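Local coordinates for methyltransferase (Geobacter sulfurreducens PCA, PDB 3C3P), which probably transfers methyl groups from S-adenosyl-L-methionine to oxygen atoms of its substrates, as an O-methyltransferase of the Rossmann-like class, at residues 55-61 / 124-130; 48-53 / 73-77. All blocks are in the same frame, centred on the assembly; numbering follows the deposited sequence. Where two conformers were deposited one is given.

In the fold
Both contacts lie in the Rossmann-like O-methyltransferase domain, their centres about 12 Å apart. Along the chain their segments alternate: helix 42-55 carries 48-53 and, at its end, K55, strand 59-63 follows, then helix 69-75, and far later strand 127-133. Contact 1 joins two neighbouring parallel strands in the middle of the mixed seven-stranded sheet; contact 2 pairs the two helices that flank strand 59-63 in sequence. The two meet directly, with V60 and I129 packing on F74 and I129 also on A52, so the helix pair of contact 2 rests on one face of the strand pair of contact 1. Helix 42-55 also reaches the second subunit, so the same helix takes part in the subunit interface.

Contact 1. Residues 55-61 / 124-130; sequences KQPQLVV and QRDIDIL. With EDO (1,2-ethanediol), chain F.
D128 turns its carboxylate back onto the start of the neighbouring strand, where OD2 takes the backbone N-H groups of two successive residues, 2.8 Å from Q58 N and 3.1 Å from L59 N. Both donors come from the anti side of the carboxylate; Q58 N lies well out of its plane, at 34°. In return L59 O accepts both D128 N and I129 N, at 2.9 and 3.1 Å, so each segment grips one oxygen of the other with two consecutive amides. The other carboxylate oxygen, OD1, reaches K55 NZ through a water, and P57 CB packs on D128 CB. With CG beside its backbone N (chi1 -64°), D128 aims the carboxylate at these amides.

Further along, V61 N donates to I129 O at 2.9 Å in a nearly straight bond (171°), and V60 and I129 project from the same face of the sheet, with V60 CG2 packed against I129 CB. The V61 side chain runs nearly perpendicular to that of I127, with V61 CG2 3.6 Å from I127 CG1, while L59 CD2 lies against R125 O and Q124 OE1. An ethanediol, probably from the crystallisation liquor, touches L59 CB. Strand 83-88 flanks V60 on its other side through backbone bonds. Strands 59-63 and 127-133, the first and fourth, are central parallel neighbours in the 3-2-1-4-5-7-6 order of the class I methyltransferase fold.

Contact 2. Residues 48-53 / 73-77; sequences LYLLAR and WFARA. With EDO (1,2-ethanediol), chain R.
Y49 and R76 are joined through a water: it lies in the plane of the Y49 ring, 2.6 Å from OH, and donates to R76 O at 2.8 Å, while the rest of the contact is packing. The same phenol oxygen accepts R53 NH1 at 2.9 Å, in the guanidinium plane; bends at chi2 and chi3 curl the arginine back to Y49, one helical turn earlier. R53 CD meanwhile rests 3.4 Å from A77 O. The Y49 ring presents its edge to W73 O and R76 O, with CE1 3.6 Å from the latter. With an alanine here instead of Y49, R53 NH1 would probably lose this acceptor and the water one of its partners, and a gap would be likely to open beside A77.

Deeper in, A52 CB meets A77 CB at 3.5 Å and approaches the edge of the F74 ring in its plane, while both methyls of L48 reach F74 CZ. F74 continues onto V62 of the sheet. Y49 also meets F193 of the second subunit, their rings at about 45°, and R76 forms a salt bridge with D22. Helices 42-55 and 69-75 precede and follow strand 59-63 and pack together over the sheet, the layered helix-on-sheet packing of a Rossmann-like methyltransferase.

Contact 1. Residues 55-61 / 124-130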
loop_
_atom_site.group_PDB
_atom_site.type_symbol
_atom_site.label_atom_id
_atom_site.label_comp_id
_atom_site.label_asym_id
_atom_site.label_seq_id
_atom_site.Cartn_x
_atom_site.Cartn_y
_atom_site.Cartn_z
ATOM N N LYS A 55 -5.317 -0.489 -7.371
ATOM C CA LYS A 55 -6.616 0.166 -7.237
ATOM C C LYS A 55 -7.392 0.195 -8.575
ATOM O O LYS A 55 -8.616 0.061 -8.592
ATOM C CB LYS A 55 -6.424 1.623 -6.796
ATOM C CG LYS A 55 -7.718 2.422 -6.538
ATOM C CD LYS A 55 -8.371 2.064 -5.229
ATOM C CE LYS A 55 -9.602 2.958 -4.931
ATOM N NZ LYS A 55 -10.788 2.604 -5.818
ATOM N N GLN A 56 -6.650 0.350 -9.667
ATOM C CA GLN A 56 -7.220 0.459 -11.045
ATOM C C GLN A 56 -8.217 1.624 -11.154
ATOM O O GLN A 56 -9.381 1.447 -11.582
ATOM C CB GLN A 56 -7.938 -0.802 -11.523
ATOM C CG GLN A 56 -7.140 -2.062 -11.582
ATOM C CD GLN A 56 -7.837 -3.089 -12.477
ATOM O OE1 GLN A 56 -9.048 -3.070 -12.629
ATOM N NE2 GLN A 56 -7.068 -3.948 -13.095
ATOM N N PRO A 57 -7.785 2.819 -10.794
ATOM C CA PRO A 57 -8.719 3.921 -10.857
ATOM C C PRO A 57 -9.026 4.425 -12.246
ATOM O O PRO A 57 -8.220 4.300 -13.156
ATOM C CB PRO A 57 -7.958 5.036 -10.139
ATOM C CG PRO A 57 -6.541 4.810 -10.626
ATOM C CD PRO A 57 -6.406 3.278 -10.521
ATOM N N GLN A 58 -10.231 4.969 -12.363
ATOM C CA GLN A 58 -10.719 5.558 -13.596
ATOM C C GLN A 58 -10.397 7.060 -13.557
ATOM O O GLN A 58 -10.188 7.692 -14.598
ATOM C CB GLN A 58 -12.220 5.277 -13.731
ATOM C CG GLN A 58 -12.539 3.781 -13.617
ATOM C CD GLN A 58 -13.993 3.492 -13.339
ATOM O OE1 GLN A 58 -14.302 2.619 -12.526
ATOM N NE2 GLN A 58 -14.892 4.265 -13.938
ATOM N N LEU A 59 -10.324 7.584 -12.332
ATOM C CA LEU A 59 -10.033 9.003 -12.055
ATOM C C LEU A 59 -9.187 9.256 -10.811
ATOM O O LEU A 59 -9.485 8.853 -9.696
ATOM C CB LEU A 59 -11.344 9.821 -11.949
ATOM C CG LEU A 59 -11.259 11.342 -11.687
ATOM C CD1 LEU A 59 -10.454 12.047 -12.806
ATOM C CD2 LEU A 59 -12.637 12.006 -11.519
ATOM N N VAL A 60 -8.092 9.926 -11.085
ATOM C CA VAL A 60 -7.128 10.350 -10.095
ATOM C C VAL A 60 -7.053 11.855 -10.167
ATOM O O VAL A 60 -6.824 12.425 -11.236
ATOM C CB VAL A 60 -5.695 9.783 -10.353
ATOM C CG1 VAL A 60 -4.708 10.321 -9.290
ATOM C CG2 VAL A 60 -5.696 8.241 -10.415
ATOM N N VAL A 61 -7.209 12.479 -9.010
ATOM C CA VAL A 61 -7.153 13.930 -8.867
ATOM C C VAL A 61 -5.991 14.340 -7.931
ATOM O O VAL A 61 -5.817 13.832 -6.818
ATOM C CB VAL A 61 -8.536 14.488 -8.433
ATOM C CG1 VAL A 61 -8.490 16.024 -8.232
ATOM C CG2 VAL A 61 -9.605 14.071 -9.492
ATOM N N GLN A 124 -15.002 18.003 -9.675
ATOM C CA GLN A 124 -14.819 16.612 -10.126
ATOM C C GLN A 124 -15.794 15.686 -9.417
ATOM O O GLN A 124 -16.284 15.986 -8.337
ATOM C CB GLN A 124 -13.368 16.167 -9.912
ATOM C CG GLN A 124 -12.384 16.944 -10.769
ATOM C CD GLN A 124 -12.438 16.554 -12.232
ATOM O OE1 GLN A 124 -12.434 15.369 -12.577
ATOM N NE2 GLN A 124 -12.406 17.548 -13.107
ATOM N N ARG A 125 -16.098 14.575 -10.065
ATOM C CA ARG A 125 -17.016 13.571 -9.509
ATOM C C ARG A 125 -16.469 12.156 -9.613
ATOM O O ARG A 125 -15.749 11.818 -10.545
ATOM C CB ARG A 125 -18.385 13.621 -10.216
ATOM C CG ARG A 125 -19.155 14.908 -10.044
ATOM C CD ARG A 125 -19.491 15.193 -8.588
ATOM N NE ARG A 125 -20.289 16.414 -8.461
ATOM C CZ ARG A 125 -19.800 17.643 -8.298
ATOM N NH1 ARG A 125 -18.495 17.855 -8.218
ATOM N NH2 ARG A 125 -20.632 18.672 -8.203
ATOM N N ASP A 126 -16.825 11.332 -8.634
ATOM C CA ASP A 126 -16.406 9.925 -8.630
ATOM C C ASP A 126 -14.900 9.763 -8.732
ATOM O O ASP A 126 -14.376 9.047 -9.571
ATOM C CB ASP A 126 -17.093 9.162 -9.761
ATOM C CG ASP A 126 -18.582 9.006 -9.531
ATOM O OD1 ASP A 126 -18.989 8.712 -8.385
ATOM O OD2 ASP A 126 -19.337 9.132 -10.509
ATOM N N ILE A 127 -14.223 10.512 -7.889
ATOM C CA ILE A 127 -12.757 10.446 -7.769
ATOM C C ILE A 127 -12.396 9.124 -7.086
ATOM O O ILE A 127 -12.896 8.817 -6.010
ATOM C CB ILE A 127 -12.181 11.638 -6.961
ATOM C CG1 ILE A 127 -12.526 12.986 -7.637
ATOM C CG2 ILE A 127 -10.649 11.493 -6.778
ATOM C CD1 ILE A 127 -12.185 14.222 -6.777
ATOM N N ASP A 128 -11.514 8.361 -7.736
ATOM C CA ASP A 128 -11.041 7.036 -7.246
ATOM C C ASP A 128 -9.833 7.180 -6.361
ATOM O O ASP A 128 -9.666 6.423 -5.410
ATOM C CB ASP A 128 -10.772 6.084 -8.415
ATOM C CG ASP A 128 -12.040 5.766 -9.180
ATOM O OD1 ASP A 128 -13.038 5.399 -8.518
ATOM O OD2 ASP A 128 -12.048 5.895 -10.422
ATOM N N ILE A 129 -8.964 8.118 -6.718
ATOM C CA ILE A 129 -7.775 8.412 -5.923
ATOM C C ILE A 129 -7.626 9.904 -5.801
ATOM O O ILE A 129 -7.610 10.622 -6.783
ATOM C CB ILE A 129 -6.436 7.858 -6.482
ATOM C CG1 ILE A 129 -6.441 6.344 -6.539
ATOM C CG2 ILE A 129 -5.276 8.330 -5.611
ATOM C CD1 ILE A 129 -5.147 5.755 -6.993
ATOM N N LEU A 130 -7.576 10.358 -4.570
ATOM C CA LEU A 130 -7.381 11.769 -4.266
ATOM C C LEU A 130 -6.029 11.900 -3.568
ATOM O O LEU A 130 -5.796 11.370 -2.452
ATOM C CB LEU A 130 -8.516 12.338 -3.414
ATOM C CG LEU A 130 -8.299 13.816 -3.035
ATOM C CD1 LEU A 130 -8.268 14.689 -4.295
ATOM C CD2 LEU A 130 -9.338 14.345 -2.039
HETATM C C1 EDO F . -15.947 10.109 -13.435
HETATM O O1 EDO F . -15.907 11.463 -12.981
HETATM C C2 EDO F . -14.555 9.512 -13.277
HETATM O O2 EDO F . -14.523 8.148 -13.719
HETATM O O HOH W 1 -12.893 4.366 -5.989
#

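Contact 2. Residues 48-53 / 73-77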
loop_
_atom_site.group_PDB
_atom_site.type_symbol
_atom_site.label_atom_id
_atom_site.label_comp_id
_atom_site.label_asym_id
_atom_site.label_seq_id
_atom_site.Cartn_x
_atom_site.Cartn_y
_atom_site.Cartn_z
ATOM N N LEU A 48 3.204 5.017 -4.765
ATOM C CA LEU A 48 2.042 5.625 -5.435
ATOM C C LEU A 48 1.665 4.803 -6.656
ATOM O O LEU A 48 0.511 4.496 -6.910
ATOM C CB LEU A 48 2.313 7.052 -5.897
ATOM C CG LEU A 48 2.548 8.129 -4.818
ATOM C CD1 LEU A 48 2.662 9.539 -5.447
ATOM C CD2 LEU A 48 1.459 8.142 -3.799
ATOM N N TYR A 49 2.678 4.506 -7.438
ATOM C CA TYR A 49 2.497 3.670 -8.641
ATOM C C TYR A 49 1.845 2.330 -8.315
ATOM O O TYR A 49 0.879 1.931 -8.940
ATOM C CB TYR A 49 3.832 3.419 -9.352
ATOM C CG TYR A 49 3.700 2.515 -10.591
ATOM C CD1 TYR A 49 3.416 3.042 -11.848
ATOM C CD2 TYR A 49 3.834 1.136 -10.477
ATOM C CE1 TYR A 49 3.296 2.207 -12.975
ATOM C CE2 TYR A 49 3.701 0.296 -11.578
ATOM C CZ TYR A 49 3.426 0.838 -12.827
ATOM O OH TYR A 49 3.304 -0.018 -13.903
ATOM N N LEU A 50 2.383 1.651 -7.311
ATOM C CA LEU A 50 1.886 0.333 -6.940
ATOM C C LEU A 50 0.446 0.401 -6.457
ATOM O O LEU A 50 -0.395 -0.412 -6.856
ATOM C CB LEU A 50 2.815 -0.384 -5.940
ATOM C CG LEU A 50 2.409 -1.856 -5.700
ATOM C CD1 LEU A 50 3.623 -2.809 -5.563
ATOM C CD2 LEU A 50 1.416 -1.938 -4.500
ATOM N N LEU A 51 0.145 1.382 -5.619
ATOM C CA LEU A 51 -1.230 1.497 -5.100
ATOM C C LEU A 51 -2.229 1.759 -6.235
ATOM O O LEU A 51 -3.363 1.246 -6.271
ATOM C CB LEU A 51 -1.301 2.615 -4.030
ATOM C CG LEU A 51 -0.581 2.351 -2.703
ATOM C CD1 LEU A 51 -0.546 3.624 -1.860
ATOM C CD2 LEU A 51 -1.212 1.185 -1.934
ATOM N N ALA A 52 -1.789 2.551 -7.197
ATOM C CA ALA A 52 -2.628 2.934 -8.327
ATOM C C ALA A 52 -2.853 1.726 -9.211
ATOM O O ALA A 52 -3.950 1.484 -9.683
ATOM C CB ALA A 52 -2.009 4.108 -9.120
ATOM N N ARG A 53 -1.809 0.935 -9.410
ATOM C CA ARG A 53 -1.976 -0.288 -10.208
ATOM C C ARG A 53 -2.993 -1.245 -9.568
ATOM O O ARG A 53 -3.840 -1.801 -10.234
ATOM C CB ARG A 53 -0.676 -1.053 -10.410
ATOM C CG ARG A 53 0.307 -0.456 -11.387
ATOM C CD ARG A 53 -0.281 -0.184 -12.785
ATOM N NE ARG A 53 -0.795 -1.349 -13.506
ATOM C CZ ARG A 53 -0.096 -2.093 -14.361
ATOM N NH1 ARG A 53 1.192 -1.858 -14.602
ATOM N NH2 ARG A 53 -0.704 -3.109 -14.939
ATOM N N TRP A 73 3.851 9.835 -11.701
ATOM C CA TRP A 73 3.767 8.456 -11.154
ATOM C C TRP A 73 2.415 7.826 -11.423
ATOM O O TRP A 73 2.306 6.671 -11.843
ATOM C CB TRP A 73 4.083 8.402 -9.650
ATOM C CG TRP A 73 5.522 8.682 -9.350
ATOM C CD1 TRP A 73 6.068 9.880 -8.982
ATOM C CD2 TRP A 73 6.602 7.756 -9.442
ATOM N NE1 TRP A 73 7.434 9.744 -8.819
ATOM C CE2 TRP A 73 7.787 8.456 -9.115
ATOM C CE3 TRP A 73 6.696 6.410 -9.814
ATOM C CZ2 TRP A 73 9.033 7.846 -9.099
ATOM C CZ3 TRP A 73 7.937 5.810 -9.806
ATOM C CH2 TRP A 73 9.093 6.533 -9.454
ATOM N N PHE A 74 1.381 8.618 -11.201
ATOM C CA PHE A 74 0.007 8.152 -11.427
ATOM C C PHE A 74 -0.324 7.907 -12.916
ATOM O O PHE A 74 -1.016 6.933 -13.262
ATOM C CB PHE A 74 -1.025 9.115 -10.828
ATOM C CG PHE A 74 -1.042 9.141 -9.326
ATOM C CD1 PHE A 74 -1.353 7.982 -8.612
ATOM C CD2 PHE A 74 -0.861 10.316 -8.630
ATOM C CE1 PHE A 74 -1.412 7.981 -7.221
ATOM C CE2 PHE A 74 -0.931 10.320 -7.232
ATOM C CZ PHE A 74 -1.211 9.152 -6.536
ATOM N N ALA A 75 0.152 8.796 -13.788
ATOM C CA ALA A 75 -0.129 8.689 -15.228
ATOM C C ALA A 75 0.373 7.377 -15.810
ATOM O O ALA A 75 -0.229 6.792 -16.709
ATOM C CB ALA A 75 0.482 9.885 -16.007
ATOM N N ARG A 76 1.488 6.946 -15.267
ATOM C CA ARG A 76 2.166 5.721 -15.702
ATOM C C ARG A 76 1.421 4.465 -15.307
ATOM O O ARG A 76 1.629 3.407 -15.885
ATOM C CB ARG A 76 3.574 5.631 -15.081
ATOM C CG ARG A 76 4.509 6.783 -15.434
ATOM C CD ARG A 76 5.989 6.411 -15.250
ATOM N NE ARG A 76 6.275 5.156 -15.958
ATOM C CZ ARG A 76 7.463 4.729 -16.373
ATOM N NH1 ARG A 76 8.545 5.494 -16.287
ATOM N NH2 ARG A 76 7.540 3.538 -16.963
ATOM N N ALA A 77 0.536 4.625 -14.327
ATOM C CA ALA A 77 -0.227 3.513 -13.730
ATOM C C ALA A 77 -1.640 3.298 -14.222
ATOM O O ALA A 77 -2.286 2.332 -13.826
ATOM C CB ALA A 77 -0.271 3.710 -12.181
HETATM C C1 EDO R . -5.311 -6.378 -10.125
HETATM O O1 EDO R . -4.712 -5.769 -8.999
HETATM C C2 EDO R . -5.383 -5.269 -11.096
HETATM O O2 EDO R . -4.166 -4.558 -11.234
HETATM O O HOH W 2 3.431 1.218 -16.134
#